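Local coordinates for protein transaminase (Bacillus megaterium, PDB 5G0A) that probably transfers amino groups between amines and carbonyl compounds with S selectivity, using pyridoxal-5'-phosphate as a class-III aminotransferase, at residues 116-121 and 330-335; 298-303 and 339-344; 351-356 and 445-450. One frame throughout, in Å; residues are numbered along the deposited sequence.

Contact 1. Residues 116-121 and 330-335. With PLP (pyridoxal-5'-phosphate), chain K; PLP (pyridoxal-5'-phosphate), chain E.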
loop_
_atom_site.group_PDB
_atom_site.type_symbol
_atom_site.label_atom_id
_atom_site.label_comp_id
_atom_site.label_asym_id
_atom_site.label_seq_id
_atom_site.Cartn_x
_atom_site.Cartn_y
_atom_site.Cartn_z
ATOM N N ARG B 116 -1.633 -27.436 8.299
ATOM C CA ARG B 116 -2.330 -26.589 9.287
ATOM C C ARG B 116 -3.784 -26.570 8.893
ATOM O O ARG B 116 -4.111 -26.173 7.769
ATOM C CB ARG B 116 -1.805 -25.146 9.323
ATOM C CG ARG B 116 -2.706 -24.202 10.153
ATOM C CD ARG B 116 -1.905 -23.073 10.807
ATOM N NE ARG B 116 -2.774 -22.096 11.507
ATOM C CZ ARG B 116 -3.223 -22.241 12.749
ATOM N NH1 ARG B 116 -2.943 -23.347 13.443
ATOM N NH2 ARG B 116 -3.984 -21.291 13.274
ATOM N N PHE B 117 -4.660 -27.005 9.801
ATOM C CA PHE B 117 -6.092 -26.939 9.519
ATOM C C PHE B 117 -6.661 -25.596 9.948
ATOM O O PHE B 117 -6.307 -25.067 11.011
ATOM C CB PHE B 117 -6.827 -28.065 10.255
ATOM C CG PHE B 117 -6.522 -29.429 9.702
ATOM C CD1 PHE B 117 -7.094 -29.825 8.506
ATOM C CD2 PHE B 117 -5.670 -30.310 10.387
ATOM C CE1 PHE B 117 -6.839 -31.089 7.967
ATOM C CE2 PHE B 117 -5.394 -31.570 9.862
ATOM C CZ PHE B 117 -5.986 -31.958 8.654
ATOM N N VAL B 118 -7.563 -25.093 9.117
ATOM C CA VAL B 118 -8.349 -23.896 9.400
ATOM C C VAL B 118 -9.810 -24.181 9.070
ATOM O O VAL B 118 -10.192 -25.341 8.906
ATOM C CB VAL B 118 -7.784 -22.664 8.630
ATOM C CG1 VAL B 118 -6.448 -22.221 9.242
ATOM C CG2 VAL B 118 -7.605 -22.974 7.137
ATOM N N SER B 119 -10.658 -23.146 8.980
ATOM C CA SER B 119 -12.101 -23.446 8.829
ATOM C C SER B 119 -12.667 -23.262 7.440
ATOM O O SER B 119 -13.767 -23.741 7.171
ATOM C CB SER B 119 -12.963 -22.610 9.815
ATOM O OG SER B 119 -12.656 -22.963 11.148
ATOM N N THR B 120 -11.946 -22.548 6.567
ATOM C CA THR B 120 -12.448 -22.236 5.239
ATOM C C THR B 120 -11.328 -22.238 4.187
ATOM O O THR B 120 -10.149 -22.195 4.536
ATOM C CB THR B 120 -13.160 -20.857 5.181
ATOM O OG1 THR B 120 -12.205 -19.789 5.339
ATOM C CG2 THR B 120 -14.253 -20.700 6.290
ATOM N N GLY B 121 -11.717 -22.268 2.907
ATOM C CA GLY B 121 -10.740 -22.234 1.822
ATOM C C GLY B 121 -10.006 -20.899 1.801
ATOM O O GLY B 121 -8.797 -20.863 1.567
ATOM N N THR B 330 -9.375 -19.228 16.278
ATOM C CA THR B 330 -10.166 -19.958 17.290
ATOM C C THR B 330 -10.523 -21.383 16.819
ATOM O O THR B 330 -10.199 -22.369 17.508
ATOM C CB THR B 330 -11.449 -19.183 17.690
ATOM O OG1 THR B 330 -11.075 -17.872 18.153
ATOM C CG2 THR B 330 -12.178 -19.906 18.836
ATOM N N TYR B 331 -11.180 -21.491 15.668
ATOM C CA TYR B 331 -11.737 -22.767 15.231
ATOM C C TYR B 331 -10.776 -23.635 14.415
ATOM O O TYR B 331 -11.141 -24.723 13.974
ATOM C CB TYR B 331 -13.079 -22.585 14.518
ATOM C CG TYR B 331 -14.098 -21.942 15.441
ATOM C CD1 TYR B 331 -14.193 -22.338 16.779
ATOM C CD2 TYR B 331 -14.932 -20.924 14.997
ATOM C CE1 TYR B 331 -15.109 -21.753 17.644
ATOM C CE2 TYR B 331 -15.870 -20.345 15.864
ATOM C CZ TYR B 331 -15.935 -20.768 17.190
ATOM O OH TYR B 331 -16.843 -20.212 18.092
ATOM N N ALA B 332 -9.546 -23.156 14.211
ATOM C CA ALA B 332 -8.550 -23.990 13.529
ATOM C C ALA B 332 -8.375 -25.320 14.260
ATOM O O ALA B 332 -7.992 -25.340 15.434
ATOM C CB ALA B 332 -7.203 -23.269 13.465
ATOM N N GLY B 333 -8.636 -26.414 13.547
ATOM C CA GLY B 333 -8.465 -27.760 14.091
ATOM C C GLY B 333 -9.663 -28.253 14.893
ATOM O O GLY B 333 -9.577 -29.286 15.567
ATOM N N HIS B 334 -10.775 -27.518 14.817
ATOM C CA HIS B 334 -11.987 -27.850 15.582
ATOM C C HIS B 334 -12.228 -29.358 15.598
ATOM O O HIS B 334 -12.366 -29.960 14.539
ATOM C CB HIS B 334 -13.211 -27.125 14.994
ATOM C CG HIS B 334 -14.415 -27.201 15.883
ATOM N ND1 HIS B 334 -15.049 -28.395 16.191
ATOM C CD2 HIS B 334 -15.066 -26.238 16.573
ATOM C CE1 HIS B 334 -16.043 -28.150 17.025
ATOM N NE2 HIS B 334 -16.071 -26.852 17.275
ATOM N N PRO B 335 -12.265 -29.985 16.802
ATOM C CA PRO B 335 -12.196 -31.462 16.803
ATOM C C PRO B 335 -13.370 -32.127 16.086
ATOM O O PRO B 335 -13.205 -33.181 15.485
ATOM C CB PRO B 335 -12.153 -31.822 18.306
ATOM C CG PRO B 335 -12.733 -30.627 19.003
ATOM C CD PRO B 335 -12.289 -29.433 18.170
HETATM N N1 PLP K . -9.872 -21.040 -3.808
HETATM C C2 PLP K . -10.581 -21.617 -4.807
HETATM C C2A PLP K . -9.872 -22.107 -6.050
HETATM C C3 PLP K . -12.037 -21.839 -4.644
HETATM O O3 PLP K . -12.776 -22.445 -5.585
HETATM C C4 PLP K . -12.688 -21.380 -3.407
HETATM C C4A PLP K . -14.179 -21.629 -3.184
HETATM C C5 PLP K . -11.797 -20.723 -2.421
HETATM C C6 PLP K . -10.445 -20.567 -2.688
HETATM C C5A PLP K . -12.332 -20.135 -1.123
HETATM O O4P PLP K . -12.941 -21.086 -0.276
HETATM P P PLP K . -14.030 -20.542 0.791
HETATM O O1P PLP K . -14.259 -21.796 1.590
HETATM O O2P PLP K . -13.436 -19.391 1.585
HETATM O O3P PLP K . -15.221 -20.119 -0.027
HETATM N N1 PLP E . -11.905 -10.295 17.335
HETATM C C2 PLP E . -11.747 -10.481 18.653
HETATM C C2A PLP E . -11.965 -9.358 19.649
HETATM C C3 PLP E . -11.411 -11.810 19.154
HETATM O O3 PLP E . -11.264 -12.009 20.479
HETATM C C4 PLP E . -11.259 -12.912 18.182
HETATM C C4A PLP E . -10.973 -14.321 18.670
HETATM C C5 PLP E . -11.439 -12.576 16.760
HETATM C C6 PLP E . -11.736 -11.269 16.399
HETATM C C5A PLP E . -11.216 -13.580 15.642
HETATM O O4P PLP E . -11.987 -14.746 15.748
HETATM P P PLP E . -11.480 -16.101 15.069
HETATM O O1P PLP E . -11.085 -15.820 13.640
HETATM O O2P PLP E . -10.334 -16.573 15.947
HETATM O O3P PLP E . -12.679 -16.978 15.139
HETATM O O HOH W 1 -10.293 -26.776 11.301
HETATM O O HOH W 2 -12.988 -25.828 11.436
#

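Contact 2. Residues 298-303 and 339-344. With PLP (pyridoxal-5'-phosphate), chain K.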
loop_
_atom_site.group_PDB
_atom_site.type_symbol
_atom_site.label_atom_id
_atom_site.label_comp_id
_atom_site.label_asym_id
_atom_site.label_seq_id
_atom_site.Cartn_x
_atom_site.Cartn_y
_atom_site.Cartn_z
ATOM N N LYS B 298 -13.649 -27.146 0.735
ATOM C CA LYS B 298 -14.716 -27.799 -0.094
ATOM C C LYS B 298 -14.739 -29.314 0.056
ATOM O O LYS B 298 -15.260 -29.824 1.065
ATOM C CB LYS B 298 -14.606 -27.320 -1.553
ATOM C CG LYS B 298 -14.885 -25.821 -1.673
ATOM C CD LYS B 298 -14.909 -25.308 -3.115
ATOM C CE LYS B 298 -15.527 -23.892 -3.240
ATOM N NZ LYS B 298 -14.532 -22.939 -3.755
ATOM N N GLY B 299 -14.128 -30.042 -0.890
ATOM C CA GLY B 299 -14.064 -31.521 -0.814
ATOM C C GLY B 299 -13.261 -32.123 0.330
ATOM O O GLY B 299 -13.374 -33.325 0.599
ATOM N N LEU B 300 -12.451 -31.295 1.007
ATOM C CA LEU B 300 -11.756 -31.701 2.228
ATOM C C LEU B 300 -12.680 -32.339 3.280
ATOM O O LEU B 300 -12.322 -33.351 3.913
ATOM C CB LEU B 300 -11.017 -30.493 2.843
ATOM C CG LEU B 300 -10.316 -30.731 4.188
ATOM C CD1 LEU B 300 -9.190 -31.765 4.095
ATOM C CD2 LEU B 300 -9.820 -29.419 4.830
ATOM N N SER B 301 -13.853 -31.744 3.445
ATOM C CA SER B 301 -14.903 -32.338 4.265
ATOM C C SER B 301 -16.198 -32.619 3.494
ATOM O O SER B 301 -17.189 -33.029 4.118
ATOM C CB SER B 301 -15.218 -31.423 5.471
ATOM O OG SER B 301 -15.823 -30.226 5.012
ATOM N N SER B 302 -16.200 -32.383 2.174
ATOM C CA SER B 302 -17.392 -32.401 1.310
ATOM C C SER B 302 -18.493 -31.558 1.899
ATOM O O SER B 302 -19.670 -31.922 1.831
ATOM C CB SER B 302 -17.875 -33.841 1.007
ATOM O OG SER B 302 -16.863 -34.527 0.294
ATOM N N SER B 303 -18.078 -30.424 2.486
ATOM C CA SER B 303 -18.960 -29.442 3.112
ATOM C C SER B 303 -19.804 -29.994 4.261
ATOM O O SER B 303 -20.746 -29.337 4.672
ATOM C CB SER B 303 -19.883 -28.794 2.074
ATOM O OG SER B 303 -19.112 -28.295 0.979
ATOM N N ALA B 339 -13.264 -34.533 12.929
ATOM C CA ALA B 339 -13.974 -35.830 12.832
ATOM C C ALA B 339 -14.665 -36.002 11.477
ATOM O O ALA B 339 -14.623 -37.092 10.887
ATOM C CB ALA B 339 -14.954 -35.985 13.995
ATOM N N ALA B 340 -15.324 -34.938 10.994
ATOM C CA ALA B 340 -15.934 -34.894 9.675
ATOM C C ALA B 340 -14.918 -35.111 8.552
ATOM O O ALA B 340 -15.158 -35.918 7.638
ATOM C CB ALA B 340 -16.696 -33.581 9.477
ATOM N N VAL B 341 -13.788 -34.391 8.605
ATOM C CA VAL B 341 -12.737 -34.586 7.603
ATOM C C VAL B 341 -12.274 -36.048 7.564
ATOM O O VAL B 341 -12.180 -36.654 6.490
ATOM C CB VAL B 341 -11.532 -33.641 7.848
ATOM C CG1 VAL B 341 -10.387 -33.967 6.890
ATOM C CG2 VAL B 341 -11.979 -32.205 7.629
ATOM N N CYS B 342 -11.969 -36.592 8.737
ATOM C CA CYS B 342 -11.511 -37.984 8.834
ATOM C C CYS B 342 -12.496 -38.934 8.194
ATOM O O CYS B 342 -12.108 -39.765 7.373
ATOM C CB CYS B 342 -11.282 -38.413 10.287
ATOM S SG CYS B 342 -9.830 -37.752 11.093
ATOM N N ALA B 343 -13.771 -38.793 8.535
ATOM C CA ALA B 343 -14.788 -39.699 7.997
ATOM C C ALA B 343 -14.988 -39.491 6.497
ATOM O O ALA B 343 -15.122 -40.445 5.746
ATOM C CB ALA B 343 -16.099 -39.546 8.747
ATOM N N ASN B 344 -14.990 -38.235 6.048
ATOM C CA ASN B 344 -15.131 -37.956 4.624
ATOM C C ASN B 344 -14.017 -38.636 3.813
ATOM O O ASN B 344 -14.275 -39.313 2.812
ATOM C CB ASN B 344 -15.087 -36.436 4.411
ATOM C CG ASN B 344 -15.089 -36.052 2.962
ATOM O OD1 ASN B 344 -16.050 -36.292 2.245
ATOM N ND2 ASN B 344 -14.024 -35.381 2.535
HETATM N N1 PLP K . -9.872 -21.040 -3.808
HETATM C C2 PLP K . -10.581 -21.617 -4.807
HETATM C C2A PLP K . -9.872 -22.107 -6.050
HETATM C C3 PLP K . -12.037 -21.839 -4.644
HETATM O O3 PLP K . -12.776 -22.445 -5.585
HETATM C C4 PLP K . -12.688 -21.380 -3.407
HETATM C C4A PLP K . -14.179 -21.629 -3.184
HETATM C C5 PLP K . -11.797 -20.723 -2.421
HETATM C C6 PLP K . -10.445 -20.567 -2.688
HETATM C C5A PLP K . -12.332 -20.135 -1.123
HETATM O O4P PLP K . -12.941 -21.086 -0.276
HETATM P P PLP K . -14.030 -20.542 0.791
HETATM O O1P PLP K . -14.259 -21.796 1.590
HETATM O O2P PLP K . -13.436 -19.391 1.585
HETATM O O3P PLP K . -15.221 -20.119 -0.027
#

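Contact 3. Residues 351-356 and 445-450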
loop_
_atom_site.group_PDB
_atom_site.type_symbol
_atom_site.label_atom_id
_atom_site.label_comp_id
_atom_site.label_asym_id
_atom_site.label_seq_id
_atom_site.Cartn_x
_atom_site.Cartn_y
_atom_site.Cartn_z
ATOM N N GLU B 351 -14.474 -46.490 -0.510
ATOM C CA GLU B 351 -15.459 -46.724 -1.564
ATOM C C GLU B 351 -14.951 -46.313 -2.931
ATOM O O GLU B 351 -15.693 -46.355 -3.916
ATOM C CB GLU B 351 -16.796 -46.041 -1.247
ATOM C CG GLU B 351 -17.405 -46.528 0.068
ATOM C CD GLU B 351 -18.822 -46.040 0.323
ATOM O OE1 GLU B 351 -19.456 -45.472 -0.587
ATOM O OE2 GLU B 351 -19.307 -46.234 1.461
ATOM N N ASN B 352 -13.676 -45.913 -2.979
ATOM C CA ASN B 352 -13.005 -45.613 -4.239
ATOM C C ASN B 352 -13.724 -44.499 -5.027
ATOM O O ASN B 352 -13.969 -44.609 -6.226
ATOM C CB ASN B 352 -12.837 -46.917 -5.063
ATOM C CG ASN B 352 -12.269 -48.070 -4.226
ATOM O OD1 ASN B 352 -11.155 -47.994 -3.697
ATOM N ND2 ASN B 352 -13.043 -49.136 -4.098
ATOM N N PHE B 353 -14.081 -43.408 -4.341
ATOM C CA PHE B 353 -14.755 -42.297 -5.013
ATOM C C PHE B 353 -13.900 -41.647 -6.109
ATOM O O PHE B 353 -14.435 -41.120 -7.081
ATOM C CB PHE B 353 -15.126 -41.202 -4.006
ATOM C CG PHE B 353 -16.429 -41.430 -3.293
ATOM C CD1 PHE B 353 -16.638 -42.578 -2.537
ATOM C CD2 PHE B 353 -17.434 -40.472 -3.347
ATOM C CE1 PHE B 353 -17.845 -42.781 -1.870
ATOM C CE2 PHE B 353 -18.642 -40.673 -2.693
ATOM C CZ PHE B 353 -18.842 -41.834 -1.950
ATOM N N VAL B 354 -12.585 -41.640 -5.917
ATOM C CA VAL B 354 -11.708 -41.007 -6.904
ATOM C C VAL B 354 -11.799 -41.773 -8.225
ATOM O O VAL B 354 -12.007 -41.187 -9.297
ATOM C CB VAL B 354 -10.254 -40.868 -6.389
ATOM C CG1 VAL B 354 -9.322 -40.427 -7.508
ATOM C CG2 VAL B 354 -10.189 -39.907 -5.198
ATOM N N GLU B 355 -11.728 -43.098 -8.120
ATOM C CA GLU B 355 -11.880 -43.968 -9.279
ATOM C C GLU B 355 -13.278 -43.842 -9.904
ATOM O O GLU B 355 -13.415 -43.760 -11.136
ATOM C CB GLU B 355 -11.534 -45.402 -8.868
ATOM C CG GLU B 355 -10.044 -45.622 -8.568
ATOM C CD GLU B 355 -9.563 -45.040 -7.242
ATOM O OE1 GLU B 355 -10.347 -44.946 -6.273
ATOM O OE2 GLU B 355 -8.374 -44.678 -7.159
ATOM N N GLN B 356 -14.319 -43.765 -9.063
ATOM C CA GLN B 356 -15.683 -43.512 -9.531
ATOM C C GLN B 356 -15.807 -42.209 -10.338
ATOM O O GLN B 356 -16.522 -42.143 -11.333
ATOM C CB GLN B 356 -16.680 -43.468 -8.362
ATOM C CG GLN B 356 -17.036 -44.807 -7.738
ATOM C CD GLN B 356 -18.106 -44.669 -6.651
ATOM O OE1 GLN B 356 -17.875 -45.015 -5.491
ATOM N NE2 GLN B 356 -19.264 -44.146 -7.016
ATOM N N ALA B 445 -21.077 -32.550 -10.064
ATOM C CA ALA B 445 -21.983 -33.293 -9.195
ATOM C C ALA B 445 -21.137 -34.005 -8.154
ATOM O O ALA B 445 -19.931 -33.778 -8.095
ATOM C CB ALA B 445 -22.821 -34.283 -10.024
ATOM N N SER B 446 -21.748 -34.857 -7.322
ATOM C CA SER B 446 -20.954 -35.627 -6.361
ATOM C C SER B 446 -20.142 -36.662 -7.129
ATOM O O SER B 446 -20.514 -37.035 -8.255
ATOM C CB SER B 446 -21.863 -36.280 -5.319
ATOM O OG SER B 446 -22.814 -35.345 -4.804
ATOM N N LEU B 447 -19.041 -37.112 -6.548
ATOM C CA LEU B 447 -18.154 -38.060 -7.213
ATOM C C LEU B 447 -18.860 -39.389 -7.493
ATOM O O LEU B 447 -18.527 -40.078 -8.471
ATOM C CB LEU B 447 -16.900 -38.310 -6.391
ATOM C CG LEU B 447 -16.124 -37.041 -5.955
ATOM C CD1 LEU B 447 -14.812 -37.415 -5.298
ATOM C CD2 LEU B 447 -15.919 -36.117 -7.146
ATOM N N ASN B 448 -19.823 -39.718 -6.633
ATOM C CA ASN B 448 -20.626 -40.941 -6.779
ATOM C C ASN B 448 -21.977 -40.757 -7.499
ATOM O O ASN B 448 -22.901 -41.583 -7.332
ATOM C CB ASN B 448 -20.823 -41.596 -5.402
ATOM C CG ASN B 448 -21.680 -40.752 -4.473
ATOM O OD1 ASN B 448 -21.846 -39.565 -4.686
ATOM N ND2 ASN B 448 -22.240 -41.377 -3.440
ATOM N N VAL B 449 -22.102 -39.683 -8.282
ATOM C CA VAL B 449 -23.321 -39.386 -9.043
ATOM C C VAL B 449 -23.662 -40.599 -9.914
ATOM O O VAL B 449 -22.771 -41.293 -10.388
ATOM C CB VAL B 449 -23.209 -38.082 -9.886
ATOM C CG1 VAL B 449 -22.174 -38.203 -11.015
ATOM C CG2 VAL B 449 -24.566 -37.653 -10.445
ATOM N N SER B 450 -24.948 -40.885 -10.050
ATOM C CA SER B 450 -25.364 -42.067 -10.822
ATOM C C SER B 450 -25.408 -41.771 -12.310
ATOM O O SER B 450 -25.566 -40.622 -12.734
ATOM C CB SER B 450 -26.736 -42.562 -10.335
ATOM O OG SER B 450 -27.765 -41.660 -10.713
#

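Contact 1. Residues 116-121 and 330-335
Ala332 sets its methyl group over the end of strand 112-118, with CB 3.2 Å from the carbonyl O of Phe117 and 3.8 Å from NH2 of Arg116. The guanidinium meets this methyl obliquely. Arg116 has CG anti to the backbone N (chi1 169°) and a chain extended to NE, which carries the group past the strand to Ala332, while its NH1 makes a salt bridge with Asp87. Farther along, the OG of Ser119 lies 3.4 Å from CB of Tyr331. No direct hydrogen bond joins the segments; water 1 spans them instead, donating to Val118 O at 2.8 Å and accepting from Gly333 N, also at 2.8 Å. Tyr331 to His334 form a type II turn, with Gly333 at positive phi (84°), closed by His334 N to Tyr331 O at 2.9 Å. Strand 112-118 is an outer strand of the seven-stranded sheet of this aminotransferase fold, and the two segments serve different cofactors: Gly121 the PLP of its own subunit, Thr330 that of the second. Gly121 N, in the first turn of helix 121-136, donates to O1P of a PLP that Ser122 OG also bonds. Thr330 grips O2P of the other PLP twice, through its backbone N and through OG1 at 2.7 Å, and that PLP is also bonded by Gly121 N and Ser122 OG of the second subunit.

Contact 2. Residues 298-303 and 339-344
The backbones come closest where the CA atoms of Ser301 and Val341 lie 4.6 Å apart, as the 298-303 segment turns through a short 3-10 stretch at Gly299 and Leu300 and passes beside helix 335-350. Lys298, Ser302 and Ser303 have positive phi, and Ser303 N bonds back to Lys298 O. Asn344 reads this turn with both ends of its amide. With CG anti to the backbone N (chi1 174°), the group extends from the helix to the loop, where ND2 donates to Gly299 O at 2.9 Å and, weakly, to Leu300 O at 3.0 Å. The first bond is bent (N-H...O 137°); each carbonyl faces a different N-H of the amide, Gly299 O the one on the OD1 side. At the other end OD1 accepts from Ser302 OG at 2.8 Å, the hydroxyl standing 31° from the amide's carbonyl plane. Next to this polar patch Val341 fits its two methyls against the loop: CG1 is 3.8 Å from Leu300 CD1, and CG2 is 4.0 Å from Ser301 CB. Lys298 itself does not touch the helix; its NZ is joined to C4A of PLP by a 1.5 Å covalent bond, the lysine linkage of this enzyme family. The segment 298-303 thus runs from the cofactor, just after strand 293-296, to helix 335-350, with helix 92-105 meeting Leu300 through Ile101 and helix 69-78 packing on Ala340 and Ala343 of helix 335-350.

Contact 3. Residues 351-356 and 445-450
Phe353 and Leu447 make the apolar half of this contact, their side chains crossing at about a right angle. Phe353, in the first turn of helix 353-374, has CG anti to the carbonyl carbon (chi1 -85°), and the ring swings from there toward the 445-450 loop. Its rim atom CD2 lies 3.8 Å from CB of Leu447, which comes in at the ring edge near its plane, while CD1 of Leu447 reaches back to CB of Phe353 at 4.0 Å. The branched end of Leu447 therefore packs against the base of the phenylalanine, and its CB against the ring. Asn448 takes up the outer part of the ring. Its CG sits between the backbone N and the carbonyl carbon (chi1 67°), which turns the amide alongside Phe353 so that the two side chains point the same way with planes 32° apart. CE2 comes within 3.5 Å of Asn448 CG, which approaches the ring obliquely, and CZ within 3.7 Å of Asn448 ND2. Toward the partly exposed side Gln356 runs beside Asn448, its chain extended beyond CG and its CB 3.9 Å from Leu447 O. The backbones are shaped by local motifs: Asn352 has positive phi in a Schellman motif ending helix 335-350, and the 446-449 loop is a type I turn closed by Val449 N to Ser446 O. Val347 and Met348 of helix 335-350 also touch Phe353, which thus joins that helix to the 445-450 loop. With no hydrogen bond or salt bridge across the two segments, the contact is held by van der Waals packing, grading from an apolar interior at Leu447 to amide groups toward solvent.

In the fold
Contacts 1 and 2 lie with centres about 12 Å apart and cross along the chain, their segments alternating in the order 116-121, 298-303, 330-335, 339-344. They share helix 335-350, which begins at Pro335 in contact 1 and carries 339-344, and both reach the same PLP, through Gly121 and Lys298. Both also touch the second subunit, so this cofactor site is built at a subunit interface. Contact 3 follows in series, its centre about 15 Å from contact 2 and about 26 Å from contact 1. It takes up the chain just after helix 335-350, where helix 353-374 meets the 445-450 loop, away from the other protein chains.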